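Local coordinates for flavin-nucleotide-binding protein (Mycobacterium smegmatis, PDB 4YBN) that binds flavin-adenine dinucleotide and heme on a split beta-barrel related to pyridoxamine 5'-phosphate oxidases, and probably serves as an oxidoreductase, at residues Asp116-Lys119 and Arg120-Asp124; Pro132-Thr135 and Ala136-Ala140; Arg139-Thr142 and Arg143-Ala147; Asp171-Asp174 and Glu175-Ala178; Pro209-Arg212 and Gly213-Gly216. All coordinates share one frame; numbering follows the deposited sequence.

Contact 1: residues Asp116-Lys119 and Arg120-Asp124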
# COMPACT_ATOMS: atom_id res chain seq x y z
N ASP A 116 5.86 29.58 -2.52
CA ASP A 116 6.71 29.65 -3.69
C ASP A 116 8.18 29.76 -3.33
O ASP A 116 9.02 29.15 -3.97
CB ASP A 116 6.35 30.88 -4.53
CG ASP A 116 5.08 30.67 -5.39
OD1 ASP A 116 4.36 29.64 -5.27
OD2 ASP A 116 4.82 31.58 -6.22
N ASP A 117 8.48 30.52 -2.27
CA ASP A 117 9.87 30.69 -1.85
C ASP A 117 10.51 29.43 -1.23
O ASP A 117 11.73 29.24 -1.23
CB ASP A 117 9.98 31.82 -0.81
CG ASP A 117 8.81 31.84 0.21
OD1 ASP A 117 8.97 31.39 1.37
OD2 ASP A 117 7.73 32.38 -0.16
N ALA A 118 9.66 28.57 -0.69
CA ALA A 118 10.10 27.39 -0.01
C ALA A 118 10.05 26.12 -0.90
O ALA A 118 10.58 25.10 -0.52
CB ALA A 118 9.21 27.21 1.23
N LYS A 119 9.45 26.20 -2.08
CA LYS A 119 9.17 24.98 -2.83
C LYS A 119 10.47 24.27 -3.25
O LYS A 119 10.63 23.05 -3.11
CB LYS A 119 8.43 25.27 -4.12
CG LYS A 119 7.02 25.65 -4.08
CD LYS A 119 6.66 25.68 -5.57
CE LYS A 119 5.19 25.79 -5.76
NZ LYS A 119 4.96 26.13 -7.18
N ARG A 120 11.42 25.06 -3.71
CA ARG A 120 12.68 24.54 -4.17
C ARG A 120 13.37 23.69 -3.11
O ARG A 120 13.85 22.55 -3.37
CB ARG A 120 13.59 25.66 -4.65
CG ARG A 120 14.92 25.16 -5.18
CD ARG A 120 15.88 26.26 -5.63
NE ARG A 120 15.33 27.18 -6.63
CZ ARG A 120 15.26 26.94 -7.94
NH1 ARG A 120 15.72 25.82 -8.46
NH2 ARG A 120 14.71 27.84 -8.76
N GLY A 121 13.36 24.19 -1.90
CA GLY A 121 14.05 23.51 -0.81
C GLY A 121 13.30 22.21 -0.42
O GLY A 121 13.93 21.18 -0.14
N TYR A 122 11.96 22.28 -0.35
CA TYR A 122 11.18 21.07 -0.01
C TYR A 122 11.25 20.03 -1.11
O TYR A 122 11.41 18.84 -0.79
CB TYR A 122 9.74 21.42 0.27
CG TYR A 122 9.45 21.84 1.68
CD1 TYR A 122 9.20 20.89 2.66
CD2 TYR A 122 9.48 23.18 2.07
CE1 TYR A 122 8.87 21.26 3.94
CE2 TYR A 122 9.22 23.53 3.39
CZ TYR A 122 8.90 22.54 4.30
OH TYR A 122 8.62 22.87 5.60
N LEU A 123 11.26 20.45 -2.39
CA LEU A 123 11.34 19.50 -3.46
C LEU A 123 12.69 18.78 -3.53
O LEU A 123 12.75 17.58 -3.72
CB LEU A 123 10.98 20.09 -4.81
CG LEU A 123 9.52 20.50 -4.89
CD1 LEU A 123 9.24 21.27 -6.16
CD2 LEU A 123 8.55 19.31 -4.85
N ASP A 124 13.76 19.50 -3.25
CA ASP A 124 15.07 18.94 -3.15
C ASP A 124 15.06 17.91 -2.04
O ASP A 124 15.59 16.77 -2.21
CB ASP A 124 16.14 19.99 -2.87
CG ASP A 124 16.50 20.87 -4.11
OD1 ASP A 124 15.92 20.72 -5.21
OD2 ASP A 124 17.37 21.75 -3.94
O HOH W 1 11.44 27.92 -4.00
O HOH W 2 13.34 27.00 -1.25
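Ala-118 and Tyr-122, one helical turn apart, carry the side-chain part of this contact. The phenol ring presents its edge: CD2 of Tyr-122 lies 3.4 Å from the carbonyl O of Ala-118, which sits near the ring plane, and the same CD2 is 4.1 Å from the methyl CB of Ala-118. CG of Tyr-122 stands anti to its own carbonyl carbon (chi1 -86°), which lays the ring back along the helix toward the earlier turn. Its hydroxyl bonds Glu-58, and the ring also packs on Val-60 of strand 58-64.

Two backbone bonds define the alpha-helical turn: Tyr-122 N to Ala-118 O (3.1 Å, 169° at the hydrogen) and Leu-123 N to Lys-119 O (2.8 Å). The branch carbon CG of Leu-123 comes within 3.3 Å of that same Lys-119 O. Leu-123 belongs to the heme pocket, and its side chain touches His-62, the axial ligand of the heme iron.

Lys-119 and Arg-120 send their charged ends away from this turn. The extended lysine chain delivers NZ to the carbonyl oxygens of Leu-146 and Thr-149, while NH1 of Arg-120 reaches the carbonyl of Ser-141. Two waters serve the backbone: one links Asp-116 O to Arg-120 N, and the other, 2.8 Å from Asp-117 O, accepts from Gly-121 N.

Chemically, the N-terminal part of helix 116-130 thus combines water-bridged amides with cationic tips that bond main-chain carbonyls; these tips fasten the helix that carries Leu-123 to Ser-141, Leu-146 and Thr-149, beside the heme pocket.

Contact 2: residues Pro132-Thr135 and Ala136-Ala140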
# COMPACT_ATOMS: atom_id res chain seq x y z
N PRO A 132 18.11 8.77 -2.80
CA PRO A 132 19.03 9.52 -1.93
C PRO A 132 20.29 10.05 -2.59
O PRO A 132 20.97 9.31 -3.27
CB PRO A 132 19.40 8.51 -0.84
CG PRO A 132 18.20 7.62 -0.75
CD PRO A 132 17.61 7.53 -2.15
N GLY A 133 20.66 11.30 -2.33
CA GLY A 133 21.87 11.87 -2.96
C GLY A 133 21.67 12.37 -4.39
O GLY A 133 22.61 12.83 -5.04
N ARG A 134 20.44 12.30 -4.89
CA ARG A 134 20.17 12.56 -6.28
C ARG A 134 20.20 14.01 -6.58
O ARG A 134 20.58 14.39 -7.67
CB ARG A 134 18.82 12.00 -6.70
CG ARG A 134 18.48 12.10 -8.17
CD ARG A 134 19.53 11.40 -9.06
NE ARG A 134 19.11 11.34 -10.46
CZ ARG A 134 19.92 11.15 -11.48
NH1 ARG A 134 21.21 10.97 -11.28
NH2 ARG A 134 19.47 11.13 -12.70
N THR A 135 19.77 14.84 -5.63
CA THR A 135 19.70 16.26 -5.88
C THR A 135 21.09 16.80 -6.22
O THR A 135 21.22 17.66 -7.06
CB THR A 135 19.09 16.99 -4.67
OG1 THR A 135 17.67 16.75 -4.65
CG2 THR A 135 19.28 18.45 -4.74
N ALA A 136 22.11 16.29 -5.56
CA ALA A 136 23.43 16.85 -5.77
C ALA A 136 23.90 16.48 -7.17
O ALA A 136 24.77 17.13 -7.69
CB ALA A 136 24.39 16.30 -4.73
N GLU A 137 23.33 15.44 -7.78
CA GLU A 137 23.71 15.03 -9.16
C GLU A 137 22.97 15.74 -10.29
O GLU A 137 23.37 15.65 -11.42
CB GLU A 137 23.56 13.52 -9.35
CG GLU A 137 24.38 12.66 -8.33
CD GLU A 137 23.90 11.20 -8.21
OE1 GLU A 137 22.87 10.85 -8.86
OE2 GLU A 137 24.55 10.42 -7.45
N LEU A 138 21.86 16.39 -10.01
CA LEU A 138 21.05 16.96 -11.04
C LEU A 138 21.21 18.49 -11.09
O LEU A 138 21.50 19.14 -10.09
CB LEU A 138 19.57 16.68 -10.72
CG LEU A 138 19.08 15.27 -10.50
CD1 LEU A 138 17.79 15.25 -9.72
CD2 LEU A 138 18.83 14.63 -11.83
N ARG A 139 20.95 19.06 -12.24
CA ARG A 139 20.64 20.49 -12.34
C ARG A 139 19.48 20.93 -11.42
O ARG A 139 18.61 20.13 -11.05
CB ARG A 139 20.25 20.87 -13.77
CG ARG A 139 18.91 20.42 -14.29
CD ARG A 139 18.56 21.11 -15.59
NE ARG A 139 17.34 20.57 -16.24
CZ ARG A 139 16.09 20.75 -15.80
NH1 ARG A 139 15.81 21.40 -14.69
NH2 ARG A 139 15.09 20.18 -16.43
N ALA A 140 19.54 22.20 -11.04
CA ALA A 140 18.47 22.89 -10.33
C ALA A 140 17.22 22.84 -11.19
O ALA A 140 17.28 22.95 -12.40
CB ALA A 140 18.84 24.35 -10.09
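With CG of Arg-134 anti to the backbone N (chi1 -174°) and the chain bent at chi2 (57°), the guanidinium turns toward the residues that follow, where Glu-137 meets its edge and Leu-138 one face. Glu-137 is extended beyond CG, and its OE1 accepts from Arg-134 NH1 at 2.9 Å, a nearly straight salt bridge. The oxygen lies in the guanidinium plane, whereas the carboxylate plane stands 83° from it. Leu-138 approaches from another direction: its CD2 rests over the face, offset toward the rim and 3.6 Å from NE of Arg-134, and its CD1 touches Arg-134 CG.

Arg-134 to Glu-137 form one weakly bonded helical turn, which comes after helix 116-130, and Leu-138 follows it. The better two backbone bonds run three residues back: Glu-137 N to Arg-134 O at 2.9 Å, and Leu-138 N to Thr-135 O at 3.3 Å. Both donors stand above the acceptor's carbonyl plane; the four-residue bond, Leu-138 N to Arg-134 O, is weak. CG of Leu-138 also leans on that oxygen, at 3.3 Å from Arg-134 O.

Outside the turn, Glu-137 OE1 has a second bond, with the hydroxyl of Ser-210, which joins helix 209-212 to this one. Arg-134 NH2 donates to the carbonyl of Ala-92 of the second subunit, while Leu-138 packs on Arg-93 of that subunit, placing the turn at the dimer interface.

Contact 3: residues Arg139-Thr142 and Arg143-Ala147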
# COMPACT_ATOMS: atom_id res chain seq x y z
N ARG A 139 20.95 19.06 -12.24
CA ARG A 139 20.64 20.49 -12.34
C ARG A 139 19.48 20.93 -11.42
O ARG A 139 18.61 20.13 -11.05
CB ARG A 139 20.25 20.87 -13.77
CG ARG A 139 18.91 20.42 -14.29
CD ARG A 139 18.56 21.11 -15.59
NE ARG A 139 17.34 20.57 -16.24
CZ ARG A 139 16.09 20.75 -15.80
NH1 ARG A 139 15.81 21.40 -14.69
NH2 ARG A 139 15.09 20.18 -16.43
N ALA A 140 19.54 22.20 -11.04
CA ALA A 140 18.47 22.89 -10.33
C ALA A 140 17.22 22.84 -11.19
O ALA A 140 17.28 22.95 -12.40
CB ALA A 140 18.84 24.35 -10.09
N SER A 141 16.08 22.77 -10.54
CA SER A 141 14.82 22.85 -11.25
C SER A 141 14.66 24.26 -11.81
O SER A 141 15.21 25.22 -11.25
CB SER A 141 13.69 22.53 -10.27
OG SER A 141 13.78 21.14 -9.86
N THR A 142 13.92 24.39 -12.90
CA THR A 142 13.73 25.68 -13.49
C THR A 142 12.55 26.35 -12.89
O THR A 142 11.67 25.69 -12.28
CB THR A 142 13.46 25.59 -14.99
OG1 THR A 142 12.24 24.90 -15.21
CG2 THR A 142 14.61 24.92 -15.70
N ARG A 143 12.49 27.66 -13.04
CA ARG A 143 11.30 28.39 -12.51
C ARG A 143 10.01 27.87 -13.10
O ARG A 143 9.01 27.81 -12.44
CB ARG A 143 11.41 29.90 -12.75
CG ARG A 143 11.85 30.70 -11.51
CD ARG A 143 11.88 32.21 -11.78
NE ARG A 143 12.25 32.46 -13.17
CZ ARG A 143 13.46 32.22 -13.69
NH1 ARG A 143 14.45 31.76 -12.94
NH2 ARG A 143 13.70 32.45 -14.98
N LYS A 144 10.00 27.51 -14.37
CA LYS A 144 8.76 26.92 -14.95
C LYS A 144 8.40 25.56 -14.38
O LYS A 144 7.24 25.23 -14.19
CB LYS A 144 8.91 26.81 -16.45
CG LYS A 144 8.96 28.23 -17.03
CD LYS A 144 9.52 28.33 -18.45
CE LYS A 144 9.69 29.80 -18.81
NZ LYS A 144 9.65 29.99 -20.28
N GLU A 145 9.41 24.73 -14.12
CA GLU A 145 9.16 23.47 -13.45
C GLU A 145 8.54 23.71 -12.06
O GLU A 145 7.57 23.04 -11.68
CB GLU A 145 10.44 22.61 -13.32
CG GLU A 145 10.88 22.02 -14.66
CD GLU A 145 12.31 21.49 -14.66
OE1 GLU A 145 13.10 21.81 -13.76
OE2 GLU A 145 12.61 20.67 -15.57
N LEU A 146 9.09 24.65 -11.31
CA LEU A 146 8.54 24.90 -9.99
C LEU A 146 7.13 25.45 -10.08
O LEU A 146 6.27 25.05 -9.31
CB LEU A 146 9.45 25.82 -9.20
CG LEU A 146 10.83 25.24 -8.93
CD1 LEU A 146 11.82 26.32 -8.51
CD2 LEU A 146 10.72 24.20 -7.84
N ALA A 147 6.85 26.29 -11.08
CA ALA A 147 5.50 26.89 -11.21
C ALA A 147 4.48 25.88 -11.62
O ALA A 147 3.31 26.02 -11.30
CB ALA A 147 5.48 28.05 -12.18
O HOH W 3 13.73 19.53 -12.28
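Glu-145 reaches back from the first turn of helix 143-147 to the residues that precede it. Its CB lies 3.5 Å from both OG1 and O of Thr-142, and CG comes closer, 3.2 Å from Thr-142 OG1. Extended beyond CG, the chain carries CD to within 3.5 Å of Arg-139 NH1. At the tip, OE1 accepts from Thr-142 N (2.8 Å), which meets it from above the carboxylate plane, and from Arg-139 NH1; a water also donates to OE1 and joins it to Ser-141 OG. Glu-145 OE2 accepts from Arg-139 NH2 at 2.7 Å. The guanidinium thus grips the carboxylate end-on with NH1 and NH2, one to each oxygen, on the syn sides, the two planes 23° apart.

The reciprocal bond, Glu-145 N to Thr-142 OG1 (3.0 Å), completes a capping box with Thr-142 as N-cap. Its OG1 sits between the backbone N and the carbonyl carbon (chi1 64°), which turns it toward that amide. Leu-146 N bonds Thr-142 O as the helix gets under way.

Leu-146 packs on Arg-120 and Leu-123 of helix 116-130, Ser-141 touches heme, and Arg-139 NE bridges to Asp-176 of the second subunit, placing the cap between helix 116-130 and the second subunit.

Contact 4: residues Asp171-Asp174 and Glu175-Ala178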
# COMPACT_ATOMS: atom_id res chain seq x y z
N ASP A 171 -1.68 -17.65 16.43
CA ASP A 171 -2.22 -17.88 17.76
C ASP A 171 -3.29 -19.00 17.80
O ASP A 171 -4.50 -18.77 18.01
CB ASP A 171 -2.76 -16.57 18.28
CG ASP A 171 -3.24 -16.67 19.68
OD1 ASP A 171 -2.79 -17.58 20.43
OD2 ASP A 171 -4.08 -15.83 20.03
N ASP A 172 -2.84 -20.23 17.60
CA ASP A 172 -3.76 -21.32 17.34
C ASP A 172 -4.56 -21.86 18.54
O ASP A 172 -4.03 -22.02 19.62
CB ASP A 172 -3.01 -22.49 16.67
CG ASP A 172 -2.76 -22.24 15.20
OD1 ASP A 172 -3.72 -21.89 14.50
OD2 ASP A 172 -1.61 -22.39 14.74
N ALA A 173 -5.83 -22.20 18.31
CA ALA A 173 -6.62 -22.93 19.32
C ALA A 173 -5.93 -24.24 19.71
O ALA A 173 -5.34 -24.94 18.86
CB ALA A 173 -8.03 -23.21 18.81
N ASP A 174 -5.95 -24.56 21.00
CA ASP A 174 -5.24 -25.76 21.49
C ASP A 174 -5.65 -27.06 20.73
O ASP A 174 -4.80 -27.90 20.38
CB ASP A 174 -5.48 -25.90 22.99
CG ASP A 174 -6.83 -25.34 23.39
OD1 ASP A 174 -6.84 -24.40 24.22
OD2 ASP A 174 -7.86 -25.80 22.84
N GLU A 175 -6.94 -27.19 20.44
CA GLU A 175 -7.47 -28.28 19.55
C GLU A 175 -6.67 -28.50 18.23
O GLU A 175 -6.40 -29.63 17.81
CB GLU A 175 -8.95 -28.00 19.20
CG GLU A 175 -9.93 -28.12 20.38
CD GLU A 175 -10.45 -26.80 20.97
OE1 GLU A 175 -9.79 -25.71 20.77
OE2 GLU A 175 -11.52 -26.87 21.67
N ASP A 176 -6.28 -27.41 17.58
CA ASP A 176 -5.56 -27.45 16.29
C ASP A 176 -4.11 -27.80 16.43
O ASP A 176 -3.52 -28.51 15.57
CB ASP A 176 -5.70 -26.07 15.61
CG ASP A 176 -7.08 -25.81 15.22
OD1 ASP A 176 -7.70 -26.80 14.71
OD2 ASP A 176 -7.55 -24.65 15.42
N ILE A 177 -3.52 -27.28 17.50
CA ILE A 177 -2.17 -27.66 17.90
C ILE A 177 -2.13 -29.18 18.05
O ILE A 177 -1.38 -29.88 17.34
CB ILE A 177 -1.75 -26.94 19.22
CG1 ILE A 177 -1.87 -25.41 19.04
CG2 ILE A 177 -0.31 -27.26 19.58
CD1 ILE A 177 -1.43 -24.61 20.25
N ALA A 178 -3.00 -29.69 18.92
CA ALA A 178 -3.07 -31.11 19.19
C ALA A 178 -3.17 -31.89 17.88
O ALA A 178 -2.53 -32.91 17.75
CB ALA A 178 -4.25 -31.44 20.11
O HOH W 4 -6.27 -22.37 15.27
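A bound water joins Asp-172 to Asp-176, donating to Asp-172 OD1 and to Asp-176 OD2 (2.6 Å from the water oxygen) while accepting from Ala-173 N. Ala-178 N reaches Asp-174 O at 2.9 Å in an almost straight bond (177° at the hydrogen). More bent is the bond from Glu-175 N to Asp-174 OD2 (2.9 Å, 132° at the hydrogen), which meets the anti side of the carboxylate. Glu-175 OE1 lies 2.8 Å from the same Asp-174 OD2; the two side chains run side by side in the same direction, and the proximity probably disfavours two full charges and could raise the pKa of one acid.

Ala-173 occupies the N-cap position of helix 174-178, a short helix following strand 161-166 and its loop. Its carbonyl takes two donors: Asp-176 N, 2.9 Å from Ala-173 O and above the carbonyl plane, and Ile-177 N, nearly in line with the carbonyl bond.

Each of two acids has a basic partner elsewhere: Asp-172 OD2 bridges to Arg-93, and Asp-176 to Arg-139 of the second subunit. Apolar packing lies beyond the polar atoms. CG1 of Ile-177, anti to its carbonyl carbon (chi1 -56°), approaches Asp-172 CB at 3.9 Å, while its CD1 lies beside the Asp-172 carbonyl. Ile-177 also packs on Asp-200 of the second subunit.

Contact 5: residues Pro209-Arg212 and Gly213-Gly216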
# COMPACT_ATOMS: atom_id res chain seq x y z
N PRO A 209 25.99 7.58 -8.45
CA PRO A 209 26.17 6.96 -7.14
C PRO A 209 24.89 6.77 -6.40
O PRO A 209 24.70 5.75 -5.76
CB PRO A 209 27.04 7.98 -6.38
CG PRO A 209 27.85 8.57 -7.47
CD PRO A 209 26.91 8.71 -8.65
N SER A 210 23.98 7.73 -6.54
CA SER A 210 22.71 7.64 -5.87
C SER A 210 21.96 6.42 -6.31
O SER A 210 21.28 5.78 -5.52
CB SER A 210 21.86 8.87 -6.15
OG SER A 210 21.48 9.00 -7.51
N VAL A 211 22.07 6.08 -7.59
CA VAL A 211 21.31 4.97 -8.05
C VAL A 211 22.03 3.69 -7.63
O VAL A 211 21.37 2.69 -7.40
CB VAL A 211 21.17 4.97 -9.55
CG1 VAL A 211 20.55 3.68 -10.06
CG2 VAL A 211 20.32 6.14 -9.97
N ARG A 212 23.35 3.73 -7.48
CA ARG A 212 24.10 2.57 -7.00
C ARG A 212 23.67 2.17 -5.61
O ARG A 212 23.59 0.98 -5.30
CB ARG A 212 25.62 2.83 -7.01
CG ARG A 212 26.12 3.27 -8.36
CD ARG A 212 27.62 3.10 -8.55
NE ARG A 212 28.37 3.87 -7.57
CZ ARG A 212 29.12 4.93 -7.87
NH1 ARG A 212 29.20 5.36 -9.12
NH2 ARG A 212 29.76 5.57 -6.90
N GLY A 213 23.31 3.16 -4.81
CA GLY A 213 22.65 2.97 -3.50
C GLY A 213 21.28 2.32 -3.44
O GLY A 213 20.87 1.77 -2.39
N MET A 214 20.55 2.37 -4.54
CA MET A 214 19.19 1.82 -4.59
C MET A 214 19.27 0.31 -4.77
O MET A 214 19.01 -0.24 -5.82
CB MET A 214 18.38 2.50 -5.72
CG MET A 214 18.13 3.97 -5.37
SD MET A 214 17.47 4.79 -6.82
CE MET A 214 15.75 4.32 -6.66
N THR A 215 19.72 -0.35 -3.71
CA THR A 215 19.84 -1.77 -3.70
C THR A 215 19.37 -2.29 -2.31
O THR A 215 19.39 -1.57 -1.31
CB THR A 215 21.32 -2.15 -3.98
OG1 THR A 215 21.37 -3.49 -4.46
CG2 THR A 215 22.19 -1.94 -2.73
N GLY A 216 18.99 -3.55 -2.26
CA GLY A 216 18.42 -4.15 -1.04
C GLY A 216 16.93 -3.88 -0.96
O GLY A 216 16.24 -3.62 -1.97
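Helix 209-212 ends in two backbone bonds, Gly-213 N to Pro-209 O (3.1 Å, the alpha-helical span) and Met-214 N to Val-211 O (3.0 Å, a three-residue span whose donor stands above the carbonyl plane), after which Met-214 centres an inverse gamma turn. The gamma-turn bond itself, Thr-215 N to Gly-213 O, is weak.

CB, CG and SD of Met-214 lie alongside the last turn before the chain leads away from it. The backbone sets Met-214 CB 3.4 Å from Val-211 O; with CG anti to the carbonyl carbon (chi1 -68°), Met-214 CG comes to 3.6 Å from Ser-210 O. The sulfur SD of Met-214 then lies 4.0 Å from Val-211 CA, with Val-211 CG2 a looser neighbour. Both residues are buried: Met-214 also packs on Ile-131 and on Val-89 of the second subunit, and Val-211 on Trp-182 of that subunit.

Arg-212 takes the outer side of the turn. A bend at chi3 (-60°) brings its guanidinium back over the start of the helix, one face lying over Pro-209 CA, 3.6 Å from the plane, and NH1 makes a weak bond to Leu-207 O. The hydroxyl of Ser-210 is held by helix 134-137.

The chemistry divides the turn: backbone bonds shape the helix exit, while thioether and isopropyl groups supply an apolar surface to the partner subunit and the cation stays on the exposed flank.

In the fold
None of the five is wholly core: contacts 1 and 5 are partly buried, contacts 2, 3 and 4 lie at the surface. Contacts 1, 2 and 3 follow one another on helices 116-130, 134-137 and 143-147; contacts 2 and 3 share Arg-139 and Ala-140. Contact 5 joins this group through contact 2, whereas contact 4 lies across the chain, its centre about 56 Å from that of contact 1. Contacts 1 and 3 both border heme, but contact 1 relies on helical amides and waters, and contact 3, like contact 2, on an arginine-glutamate pair; contact 4 gathers acids, contact 5 apolar groups. All but contact 1 touch the second subunit.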